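Local coordinates for aminopeptidase N family protein (Idiomarina loihiensis L2TR, PDB 4FGM) that probably acts as a zinc-dependent aminopeptidase of the M61 family, removing residues from the N-terminus of peptides, at residues Lys406-Trp409 against His410-Lys414; Thr283-Lys287 against Ala288-Tyr292; Thr423-Asn426 against Trp427-Tyr431. One frame throughout, in Å; residues are numbered along the deposited sequence.

In the fold
Contacts 1 and 3 are turns of two consecutive helices, 401-413 and 423-429, that pack on each other: the indole NE1 of W427 in contact 3 reaches the carboxylate OE2 of E411 in contact 1, 2.9 Å away. Contact 2 has no regular helix or strand; it lies in the loop between helices 262-277 and 303-306 and meets helix 401-413, T283 OG1 standing 2.8 Å from W409 NE1. Its centre is nearest the chain centre, at about 18 Å, against 23 Å and 27 Å for contacts 1 and 3. All three mix buried and exposed residues. Ring contacts mark contact 1 and water bridges contact 2; contact 3 joins helical backbone bonds to apolar and amide side-chain contacts.

Contact 1: residues Lys406-Trp409 against His410-Lys414; sequences KELW and HEFGK
The indole of W409 meets H410 at its edge and K414 over one face, and these contacts cover more of W409 and H410 than of any other residue here. Across the imidazole, the indole presents its edge to a ring face: the centroids of the W409 six-membered ring and the H410 ring are 4.9 Å apart and the planes stand at 72°, a T-shaped pair in which W409 CZ3 comes 3.5 Å from H410 CE1. One indole face is taken by K414, whose CB sits 3.8 Å from the centroid of the six-membered ring, 16° off its normal, a CH-pi contact. With CG opposite the backbone N (chi1 -177°), the W409 indole projects from the flank of the helix, and that same face lies over G413 CA as well. All this happens at the C-terminal end of helix 401-413, where the i to i+4 pattern widens into a pi-type turn. The evidence is the carbonyl of W409: its O accepts K414 N at 2.6 Å, five residues on, in a fairly straight bond, and G413 N only weakly. One turn earlier the pattern is regular, H410 N giving its hydrogen to K406 O at 3.0 Å. K406 also bends its chain so that NZ stands 3.5 Å from H410 CD2. On another side of the helix, L408 CD2 packs against F412 CE2 at 3.8 Å. Polar ends have partners beyond the two segments: T283 for the indole N-H, the carbonyl O of F215 for H410 NE2, and E217 for K414 NZ, in a salt bridge.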
ATOM      1  N   LYS A 406      -1.630   8.223  19.493  1.00 46.44           N
ATOM      2  CA  LYS A 406      -0.487   8.203  20.407  1.00 53.13           C
ATOM      3  C   LYS A 406      -0.793   7.294  21.595  1.00 58.91           C
ATOM      4  O   LYS A 406      -0.057   6.347  21.888  1.00 58.18           O
ATOM      5  CB  LYS A 406      -0.191   9.613  20.930  1.00 51.92           C
ATOM      6  CG  LYS A 406       0.950   9.662  21.947  1.00 53.19           C
ATOM      7  CD  LYS A 406       0.853  10.877  22.860  1.00 60.46           C
ATOM      8  CE  LYS A 406       0.178  10.531  24.186  1.00 75.72           C
ATOM      9  NZ  LYS A 406       1.053   9.716  25.091  1.00 82.58           N
ATOM     10  N   GLU A 407      -1.894   7.600  22.274  1.00 56.89           N
ATOM     11  CA  GLU A 407      -2.316   6.841  23.439  1.00 57.42           C
ATOM     12  C   GLU A 407      -2.586   5.376  23.121  1.00 53.97           C
ATOM     13  O   GLU A 407      -2.137   4.490  23.854  1.00 50.39           O
ATOM     14  CB  GLU A 407      -3.545   7.502  24.064  1.00 61.93           C
ATOM     15  CG  GLU A 407      -3.222   8.852  24.701  1.00 72.59           C
ATOM     16  CD  GLU A 407      -4.451   9.587  25.194  1.00 84.37           C
ATOM     17  OE1 GLU A 407      -5.432   8.914  25.572  1.00 89.75           O
ATOM     18  OE2 GLU A 407      -4.433  10.839  25.221  1.00 87.31           O
ATOM     19  N   LEU A 408      -3.303   5.106  22.034  1.00 51.07           N
ATOM     20  CA  LEU A 408      -3.576   3.718  21.677  1.00 50.96           C
ATOM     21  C   LEU A 408      -2.266   2.988  21.430  1.00 53.69           C
ATOM     22  O   LEU A 408      -2.139   1.806  21.742  1.00 54.24           O
ATOM     23  CB  LEU A 408      -4.462   3.628  20.432  1.00 53.41           C
ATOM     24  CG  LEU A 408      -5.958   3.872  20.649  1.00 50.74           C
ATOM     25  CD1 LEU A 408      -6.676   3.911  19.307  1.00 46.78           C
ATOM     26  CD2 LEU A 408      -6.531   2.773  21.524  1.00 48.09           C
ATOM     27  N   TRP A 409      -1.281   3.695  20.882  1.00 57.25           N
ATOM     28  CA  TRP A 409       0.003   3.065  20.613  1.00 53.37           C
ATOM     29  C   TRP A 409       0.748   2.708  21.897  1.00 51.04           C
ATOM     30  O   TRP A 409       1.314   1.621  22.006  1.00 46.32           O
ATOM     31  CB  TRP A 409       0.903   3.958  19.752  1.00 55.31           C
ATOM     32  CG  TRP A 409       2.183   3.252  19.419  1.00 54.57           C
ATOM     33  CD1 TRP A 409       2.348   2.229  18.526  1.00 54.68           C
ATOM     34  CD2 TRP A 409       3.445   3.419  20.071  1.00 55.19           C
ATOM     35  NE1 TRP A 409       3.629   1.743  18.589  1.00 53.57           N
ATOM     36  CE2 TRP A 409       4.325   2.452  19.533  1.00 52.57           C
ATOM     37  CE3 TRP A 409       3.916   4.283  21.070  1.00 51.89           C
ATOM     38  CZ2 TRP A 409       5.653   2.329  19.954  1.00 58.91           C
ATOM     39  CZ3 TRP A 409       5.236   4.160  21.489  1.00 53.63           C
ATOM     40  CH2 TRP A 409       6.087   3.186  20.933  1.00 56.50           C
ATOM     41  N   HIS A 410       0.762   3.622  22.862  1.00 47.86           N
ATOM     42  CA  HIS A 410       1.452   3.354  24.125  1.00 56.53           C
ATOM     43  C   HIS A 410       0.766   2.253  24.927  1.00 53.93           C
ATOM     44  O   HIS A 410       1.421   1.480  25.625  1.00 51.38           O
ATOM     45  CB  HIS A 410       1.531   4.626  24.964  1.00 51.62           C
ATOM     46  CG  HIS A 410       2.589   5.582  24.507  1.00 52.84           C
ATOM     47  ND1 HIS A 410       3.933   5.352  24.704  1.00 47.91           N
ATOM     48  CD2 HIS A 410       2.500   6.764  23.852  1.00 51.34           C
ATOM     49  CE1 HIS A 410       4.629   6.352  24.192  1.00 50.39           C
ATOM     50  NE2 HIS A 410       3.783   7.221  23.669  1.00 51.55           N
ATOM     51  N   GLU A 411      -0.554   2.171  24.808  1.00 52.59           N
ATOM     52  CA  GLU A 411      -1.310   1.163  25.534  1.00 56.73           C
ATOM     53  C   GLU A 411      -1.235  -0.232  24.935  1.00 58.77           C
ATOM     54  O   GLU A 411      -0.892  -1.193  25.620  1.00 61.17           O
ATOM     55  CB  GLU A 411      -2.783   1.564  25.630  1.00 61.82           C
ATOM     56  CG  GLU A 411      -3.108   2.515  26.760  1.00 69.30           C
ATOM     57  CD  GLU A 411      -4.603   2.617  27.009  1.00 74.50           C
ATOM     58  OE1 GLU A 411      -5.266   1.559  27.122  1.00 66.13           O
ATOM     59  OE2 GLU A 411      -5.112   3.755  27.099  1.00 81.75           O
ATOM     60  N   PHE A 412      -1.548  -0.339  23.650  1.00 53.04           N
ATOM     61  CA  PHE A 412      -1.577  -1.637  22.996  1.00 50.39           C
ATOM     62  C   PHE A 412      -0.448  -1.922  22.022  1.00 52.25           C
ATOM     63  O   PHE A 412      -0.209  -3.081  21.683  1.00 49.65           O
ATOM     64  CB  PHE A 412      -2.920  -1.794  22.285  1.00 55.75           C
ATOM     65  CG  PHE A 412      -4.103  -1.545  23.176  1.00 62.26           C
ATOM     66  CD1 PHE A 412      -4.478  -2.485  24.135  1.00 67.83           C
ATOM     67  CD2 PHE A 412      -4.824  -0.357  23.082  1.00 61.56           C
ATOM     68  CE1 PHE A 412      -5.554  -2.250  24.982  1.00 65.83           C
ATOM     69  CE2 PHE A 412      -5.906  -0.110  23.930  1.00 62.47           C
ATOM     70  CZ  PHE A 412      -6.269  -1.059  24.882  1.00 63.53           C
ATOM     71  N   GLY A 413       0.240  -0.876  21.575  1.00 50.91           N
ATOM     72  CA  GLY A 413       1.326  -1.059  20.627  1.00 51.90           C
ATOM     73  C   GLY A 413       2.685  -1.277  21.260  1.00 53.57           C
ATOM     74  O   GLY A 413       3.290  -2.337  21.109  1.00 50.33           O
ATOM     75  N   LYS A 414       3.170  -0.270  21.975  1.00 60.48           N
ATOM     76  CA  LYS A 414       4.467  -0.358  22.629  1.00 60.62           C
ATOM     77  C   LYS A 414       4.550  -1.596  23.524  1.00 58.34           C
ATOM     78  O   LYS A 414       5.633  -2.122  23.773  1.00 58.64           O
ATOM     79  CB  LYS A 414       4.721   0.890  23.482  1.00 63.84           C
ATOM     80  CG  LYS A 414       6.167   1.011  23.917  1.00 67.96           C
ATOM     81  CD  LYS A 414       6.333   1.561  25.326  1.00 77.69           C
ATOM     82  CE  LYS A 414       6.130   3.058  25.401  1.00 78.52           C
ATOM     83  NZ  LYS A 414       6.867   3.634  26.570  1.00 70.79           N
TER

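Contact 2: residues Thr283-Lys287 against Ala288-Tyr292; sequences TLKPK and AFLPY
The backbone folds into two successive i to i+3 bonds, F289 N to P286 O at 2.9 Å and L290 N to K287 O at 2.8 Å, both donors standing well above the carbonyl planes, off the lone pairs. Such bonds, with K287 and A288 in 3-10 conformation, make a short 3-10-like turn in the loop between helices 262-277 and 303-306, within the M61 family region. P286 lies over one face of the F289 ring: its CG is 3.9 Å from the centroid and 24° off the normal, a CH-pi contact. Y292 covers the opposite face near the rim through CE2, so the phenyl is held between proline and tyrosine. The side chain of F289 lies about 8 Å from that of the zinc ligand E307. The K285 chain crosses L290 at a slant, its CD 3.7 Å from L290 CD2. With CG lodged between the backbone N and the carbonyl carbon (chi1 75°) and a bend at chi3, the chain brings its amino group near the ring of Y292. There NZ donates to two waters: one bridges to the carbonyl O of F289, the other to the hydroxyl of Y292, and NZ makes a further, weak hydrogen bond to K282 O. A third water ties the turn's ends together, donating to L290 O at 2.8 Å and to K287 O at 2.6 Å.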
ATOM      1  N   THR A 283       3.904  -2.382  15.177  1.00 43.89           N
ATOM      2  CA  THR A 283       3.997  -2.584  16.623  1.00 45.40           C
ATOM      3  C   THR A 283       2.588  -2.666  17.199  1.00 53.48           C
ATOM      4  O   THR A 283       2.263  -3.612  17.918  1.00 58.74           O
ATOM      5  CB  THR A 283       4.808  -1.469  17.304  1.00 45.25           C
ATOM      6  OG1 THR A 283       4.466  -0.197  16.737  1.00 48.33           O
ATOM      7  CG2 THR A 283       6.299  -1.731  17.126  1.00 38.02           C
ATOM      8  N   LEU A 284       1.756  -1.675  16.891  1.00 50.80           N
ATOM      9  CA  LEU A 284       0.361  -1.687  17.326  1.00 48.04           C
ATOM     10  C   LEU A 284      -0.268  -2.524  16.209  1.00 47.09           C
ATOM     11  O   LEU A 284      -0.146  -2.170  15.039  1.00 45.72           O
ATOM     12  CB  LEU A 284      -0.229  -0.269  17.306  1.00 47.99           C
ATOM     13  CG  LEU A 284      -1.498   0.081  18.103  1.00 51.45           C
ATOM     14  CD1 LEU A 284      -2.439   0.855  17.202  1.00 46.69           C
ATOM     15  CD2 LEU A 284      -2.183  -1.164  18.645  1.00 53.37           C
ATOM     16  N   LYS A 285      -0.911  -3.635  16.549  1.00 44.87           N
ATOM     17  CA  LYS A 285      -1.508  -4.486  15.525  1.00 38.49           C
ATOM     18  C   LYS A 285      -2.586  -5.383  16.118  1.00 43.27           C
ATOM     19  O   LYS A 285      -2.693  -5.496  17.337  1.00 50.96           O
ATOM     20  CB  LYS A 285      -0.422  -5.351  14.873  1.00 40.03           C
ATOM     21  CG  LYS A 285       0.051  -6.517  15.732  1.00 44.43           C
ATOM     22  CD  LYS A 285       1.235  -7.253  15.101  1.00 47.68           C
ATOM     23  CE  LYS A 285       2.523  -6.445  15.247  1.00 53.09           C
ATOM     24  NZ  LYS A 285       3.731  -7.171  14.737  1.00 51.84           N
ATOM     25  N   PRO A 286      -3.414  -6.022  15.264  1.00 44.30           N
ATOM     26  CA  PRO A 286      -4.460  -6.900  15.800  1.00 40.90           C
ATOM     27  C   PRO A 286      -3.859  -8.182  16.380  1.00 50.04           C
ATOM     28  O   PRO A 286      -2.796  -8.635  15.946  1.00 54.20           O
ATOM     29  CB  PRO A 286      -5.354  -7.162  14.588  1.00 43.60           C
ATOM     30  CG  PRO A 286      -4.404  -7.078  13.439  1.00 45.65           C
ATOM     31  CD  PRO A 286      -3.520  -5.903  13.796  1.00 38.27           C
ATOM     32  N   LYS A 287      -4.544  -8.760  17.362  1.00 55.02           N
ATOM     33  CA  LYS A 287      -4.069  -9.974  18.008  1.00 52.84           C
ATOM     34  C   LYS A 287      -3.944 -11.134  17.033  1.00 47.51           C
ATOM     35  O   LYS A 287      -3.124 -12.031  17.225  1.00 47.51           O
ATOM     36  CB  LYS A 287      -4.998 -10.348  19.166  1.00 50.74           C
ATOM     37  CG  LYS A 287      -5.059  -9.256  20.225  1.00 57.36           C
ATOM     38  CD  LYS A 287      -5.682  -9.723  21.532  1.00 63.08           C
ATOM     39  CE  LYS A 287      -5.694  -8.583  22.547  1.00 65.31           C
ATOM     40  NZ  LYS A 287      -6.145  -9.013  23.897  1.00 68.46           N
ATOM     41  N   ALA A 288      -4.751 -11.108  15.979  1.00 42.08           N
ATOM     42  CA  ALA A 288      -4.713 -12.166  14.974  1.00 46.67           C
ATOM     43  C   ALA A 288      -3.344 -12.215  14.299  1.00 52.15           C
ATOM     44  O   ALA A 288      -2.997 -13.208  13.668  1.00 53.36           O
ATOM     45  CB  ALA A 288      -5.807 -11.938  13.935  1.00 45.18           C
ATOM     46  N   PHE A 289      -2.570 -11.141  14.441  1.00 55.09           N
ATOM     47  CA  PHE A 289      -1.232 -11.062  13.851  1.00 54.16           C
ATOM     48  C   PHE A 289      -0.140 -11.271  14.919  1.00 59.39           C
ATOM     49  O   PHE A 289       1.037 -10.986  14.681  1.00 59.32           O
ATOM     50  CB  PHE A 289      -1.023  -9.694  13.168  1.00 41.40           C
ATOM     51  CG  PHE A 289      -1.849  -9.482  11.919  1.00 49.45           C
ATOM     52  CD1 PHE A 289      -2.649 -10.498  11.400  1.00 49.12           C
ATOM     53  CD2 PHE A 289      -1.813  -8.255  11.254  1.00 49.33           C
ATOM     54  CE1 PHE A 289      -3.395 -10.295  10.239  1.00 46.59           C
ATOM     55  CE2 PHE A 289      -2.558  -8.041  10.091  1.00 46.28           C
ATOM     56  CZ  PHE A 289      -3.351  -9.065   9.585  1.00 50.97           C
ATOM     57  N   LEU A 290      -0.539 -11.767  16.088  1.00 52.98           N
ATOM     58  CA  LEU A 290       0.391 -12.013  17.188  1.00 51.21           C
ATOM     59  C   LEU A 290       0.307 -13.454  17.697  1.00 54.66           C
ATOM     60  O   LEU A 290      -0.404 -13.738  18.658  1.00 60.88           O
ATOM     61  CB  LEU A 290       0.105 -11.043  18.341  1.00 48.90           C
ATOM     62  CG  LEU A 290       0.423  -9.567  18.086  1.00 52.19           C
ATOM     63  CD1 LEU A 290      -0.190  -8.705  19.188  1.00 46.85           C
ATOM     64  CD2 LEU A 290       1.937  -9.371  18.019  1.00 53.18           C
ATOM     65  N   PRO A 291       1.061 -14.378  17.075  1.00 52.57           N
ATOM     66  CA  PRO A 291       1.970 -14.145  15.950  1.00 52.28           C
ATOM     67  C   PRO A 291       1.279 -14.310  14.591  1.00 49.61           C
ATOM     68  O   PRO A 291       0.081 -14.589  14.523  1.00 53.95           O
ATOM     69  CB  PRO A 291       3.033 -15.207  16.169  1.00 49.52           C
ATOM     70  CG  PRO A 291       2.176 -16.390  16.558  1.00 52.85           C
ATOM     71  CD  PRO A 291       1.147 -15.781  17.524  1.00 52.38           C
ATOM     72  N   TYR A 292       2.045 -14.132  13.517  1.00 46.87           N
ATOM     73  CA  TYR A 292       1.527 -14.294  12.162  1.00 49.39           C
ATOM     74  C   TYR A 292       1.476 -15.780  11.804  1.00 49.84           C
ATOM     75  O   TYR A 292       2.360 -16.550  12.187  1.00 51.01           O
ATOM     76  CB  TYR A 292       2.434 -13.599  11.131  1.00 46.77           C
ATOM     77  CG  TYR A 292       2.296 -12.098  11.035  1.00 44.58           C
ATOM     78  CD1 TYR A 292       3.200 -11.251  11.669  1.00 45.79           C
ATOM     79  CD2 TYR A 292       1.249 -11.522  10.313  1.00 41.26           C
ATOM     80  CE1 TYR A 292       3.065  -9.866  11.593  1.00 47.93           C
ATOM     81  CE2 TYR A 292       1.103 -10.138  10.225  1.00 45.20           C
ATOM     82  CZ  TYR A 292       2.013  -9.314  10.869  1.00 51.32           C
ATOM     83  OH  TYR A 292       1.861  -7.944  10.798  1.00 56.25           O
TER
HETATM   84  O   HOH W   1       3.563 -10.035  14.922  1.00 46.23           O
HETATM   85  O   HOH W   2       3.566  -6.297  12.093  1.00 48.66           O
HETATM   86  O   HOH W   3      -3.034 -14.499  17.874  1.00 54.52           O

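Contact 3: residues Thr423-Asn426 against Trp427-Tyr431; sequences TVIN and WLNQY
Helix 423-429, a short helix packed against helix 401-413, is spanned here from its first residue to its exit, Q430 being the first to leave helical backbone angles. The i to i+4 pattern starts with W427 N on T423 O at 2.8 Å and runs on through L428 N to V424 O. I425 O is gripped by N429 N at 2.8 Å, with an N-H...O angle of 148°, the donor lying in the carbonyl plane; L428 N adds a weak second bond to the same oxygen. Q430 N reaches N426 O weakly, its N-H...O angle falling to 124°. V424 and L428 point the same way and lie alongside each other, V424 CG1 4.1 Å from L428 CD1; L428 also rests on I434 and I436. The N429 side chain crosses that of I425 at a slant, its ND2 3.7 Å from I425 CG1. With N429 CG opposite the carbonyl carbon (chi1 -76°), the amide lies back over the preceding turn, CG 3.3 Å from I425 O. A glycine at N429 would probably leave I425 CG1 without this cover and open a gap toward S437, against which the asparagine side chain also rests. I425 itself reaches L440 and K441 of helix 437-445. W427 turns toward helix 401-413, touching V404, E407 and L408, with E411 as the partner of its indole N-H; W427 CB stands 3.1 Å from T423 O.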
ATOM      1  N   THR A 423     -11.780  -3.378  20.385  1.00 47.80           N
ATOM      2  CA  THR A 423     -10.913  -2.584  21.254  1.00 46.64           C
ATOM      3  C   THR A 423     -11.007  -1.075  21.061  1.00 52.97           C
ATOM      4  O   THR A 423     -11.231  -0.337  22.021  1.00 59.42           O
ATOM      5  CB  THR A 423      -9.431  -2.990  21.088  1.00 48.11           C
ATOM      6  OG1 THR A 423      -9.257  -4.355  21.494  1.00 49.35           O
ATOM      7  CG2 THR A 423      -8.528  -2.086  21.934  1.00 40.72           C
ATOM      8  N   VAL A 424     -10.827  -0.611  19.828  1.00 53.29           N
ATOM      9  CA  VAL A 424     -10.866   0.821  19.552  1.00 51.33           C
ATOM     10  C   VAL A 424     -12.201   1.500  19.873  1.00 52.80           C
ATOM     11  O   VAL A 424     -12.219   2.567  20.487  1.00 50.99           O
ATOM     12  CB  VAL A 424     -10.475   1.115  18.077  1.00 50.58           C
ATOM     13  CG1 VAL A 424     -10.625   2.605  17.772  1.00 45.90           C
ATOM     14  CG2 VAL A 424      -9.035   0.692  17.838  1.00 49.14           C
ATOM     15  N   ILE A 425     -13.320   0.899  19.475  1.00 54.36           N
ATOM     16  CA  ILE A 425     -14.607   1.526  19.768  1.00 56.81           C
ATOM     17  C   ILE A 425     -14.869   1.552  21.280  1.00 59.72           C
ATOM     18  O   ILE A 425     -15.306   2.573  21.820  1.00 54.27           O
ATOM     19  CB  ILE A 425     -15.783   0.822  19.035  1.00 51.04           C
ATOM     20  CG1 ILE A 425     -17.034   1.701  19.119  1.00 52.71           C
ATOM     21  CG2 ILE A 425     -16.055  -0.548  19.640  1.00 52.31           C
ATOM     22  CD1 ILE A 425     -18.238   1.145  18.380  1.00 56.57           C
ATOM     23  N   ASN A 426     -14.586   0.443  21.965  1.00 59.45           N
ATOM     24  CA  ASN A 426     -14.781   0.386  23.408  1.00 58.97           C
ATOM     25  C   ASN A 426     -13.859   1.382  24.100  1.00 61.20           C
ATOM     26  O   ASN A 426     -14.254   2.037  25.066  1.00 66.91           O
ATOM     27  CB  ASN A 426     -14.507  -1.021  23.927  1.00 56.34           C
ATOM     28  CG  ASN A 426     -15.575  -2.012  23.511  1.00 63.92           C
ATOM     29  OD1 ASN A 426     -15.457  -3.205  23.765  1.00 71.10           O
ATOM     30  ND2 ASN A 426     -16.628  -1.519  22.872  1.00 56.07           N
ATOM     31  N   TRP A 427     -12.635   1.502  23.594  1.00 58.08           N
ATOM     32  CA  TRP A 427     -11.657   2.427  24.160  1.00 61.75           C
ATOM     33  C   TRP A 427     -12.205   3.852  24.082  1.00 62.02           C
ATOM     34  O   TRP A 427     -11.987   4.665  24.977  1.00 58.10           O
ATOM     35  CB  TRP A 427     -10.336   2.342  23.393  1.00 59.29           C
ATOM     36  CG  TRP A 427      -9.214   3.094  24.034  1.00 53.02           C
ATOM     37  CD1 TRP A 427      -8.363   2.634  24.996  1.00 52.85           C
ATOM     38  CD2 TRP A 427      -8.834   4.452  23.779  1.00 51.77           C
ATOM     39  NE1 TRP A 427      -7.473   3.620  25.355  1.00 53.19           N
ATOM     40  CE2 TRP A 427      -7.738   4.744  24.623  1.00 56.62           C
ATOM     41  CE3 TRP A 427      -9.308   5.448  22.916  1.00 54.63           C
ATOM     42  CZ2 TRP A 427      -7.114   5.997  24.632  1.00 56.46           C
ATOM     43  CZ3 TRP A 427      -8.683   6.697  22.926  1.00 54.75           C
ATOM     44  CH2 TRP A 427      -7.598   6.955  23.777  1.00 58.73           C
ATOM     45  N   LEU A 428     -12.919   4.152  23.002  1.00 65.59           N
ATOM     46  CA  LEU A 428     -13.496   5.478  22.831  1.00 61.73           C
ATOM     47  C   LEU A 428     -14.787   5.621  23.641  1.00 61.70           C
ATOM     48  O   LEU A 428     -15.084   6.698  24.160  1.00 67.41           O
ATOM     49  CB  LEU A 428     -13.762   5.748  21.346  1.00 58.33           C
ATOM     50  CG  LEU A 428     -12.510   5.920  20.478  1.00 52.62           C
ATOM     51  CD1 LEU A 428     -12.861   5.765  19.000  1.00 45.56           C
ATOM     52  CD2 LEU A 428     -11.892   7.275  20.754  1.00 52.49           C
ATOM     53  N   ASN A 429     -15.548   4.535  23.760  1.00 63.50           N
ATOM     54  CA  ASN A 429     -16.797   4.573  24.517  1.00 70.72           C
ATOM     55  C   ASN A 429     -16.581   4.686  26.028  1.00 80.11           C
ATOM     56  O   ASN A 429     -17.519   4.976  26.775  1.00 82.73           O
ATOM     57  CB  ASN A 429     -17.656   3.344  24.209  1.00 70.63           C
ATOM     58  CG  ASN A 429     -18.336   3.436  22.852  1.00 75.51           C
ATOM     59  OD1 ASN A 429     -18.437   4.519  22.270  1.00 79.53           O
ATOM     60  ND2 ASN A 429     -18.818   2.302  22.347  1.00 70.29           N
ATOM     61  N   GLN A 430     -15.351   4.452  26.475  1.00 77.37           N
ATOM     62  CA  GLN A 430     -15.023   4.551  27.889  1.00 77.09           C
ATOM     63  C   GLN A 430     -14.067   5.723  28.104  1.00 73.21           C
ATOM     64  O   GLN A 430     -13.338   5.763  29.095  1.00 77.84           O
ATOM     65  CB  GLN A 430     -14.385   3.251  28.394  1.00 84.48           C
ATOM     66  CG  GLN A 430     -15.334   2.035  28.510  1.00 90.93           C
ATOM     67  CD  GLN A 430     -16.318   2.120  29.683  1.00 93.32           C
ATOM     68  OE1 GLN A 430     -15.975   2.591  30.772  1.00100.15           O
ATOM     69  NE2 GLN A 430     -17.541   1.637  29.468  1.00 83.94           N
ATOM     70  N   TYR A 431     -14.072   6.668  27.165  1.00 68.63           N
ATOM     71  CA  TYR A 431     -13.222   7.860  27.246  1.00 66.23           C
ATOM     72  C   TYR A 431     -14.117   8.999  27.733  1.00 71.17           C
ATOM     73  O   TYR A 431     -15.118   9.331  27.096  1.00 72.50           O
ATOM     74  CB  TYR A 431     -12.641   8.213  25.871  1.00 67.98           C
ATOM     75  CG  TYR A 431     -11.409   9.101  25.919  1.00 71.60           C
ATOM     76  CD1 TYR A 431     -10.128   8.556  25.800  1.00 70.40           C
ATOM     77  CD2 TYR A 431     -11.521  10.480  26.099  1.00 75.23           C
ATOM     78  CE1 TYR A 431      -8.991   9.362  25.857  1.00 70.99           C
ATOM     79  CE2 TYR A 431     -10.387  11.296  26.159  1.00 72.42           C
ATOM     80  CZ  TYR A 431      -9.127  10.729  26.039  1.00 72.91           C
ATOM     81  OH  TYR A 431      -8.006  11.525  26.110  1.00 73.08           O
TER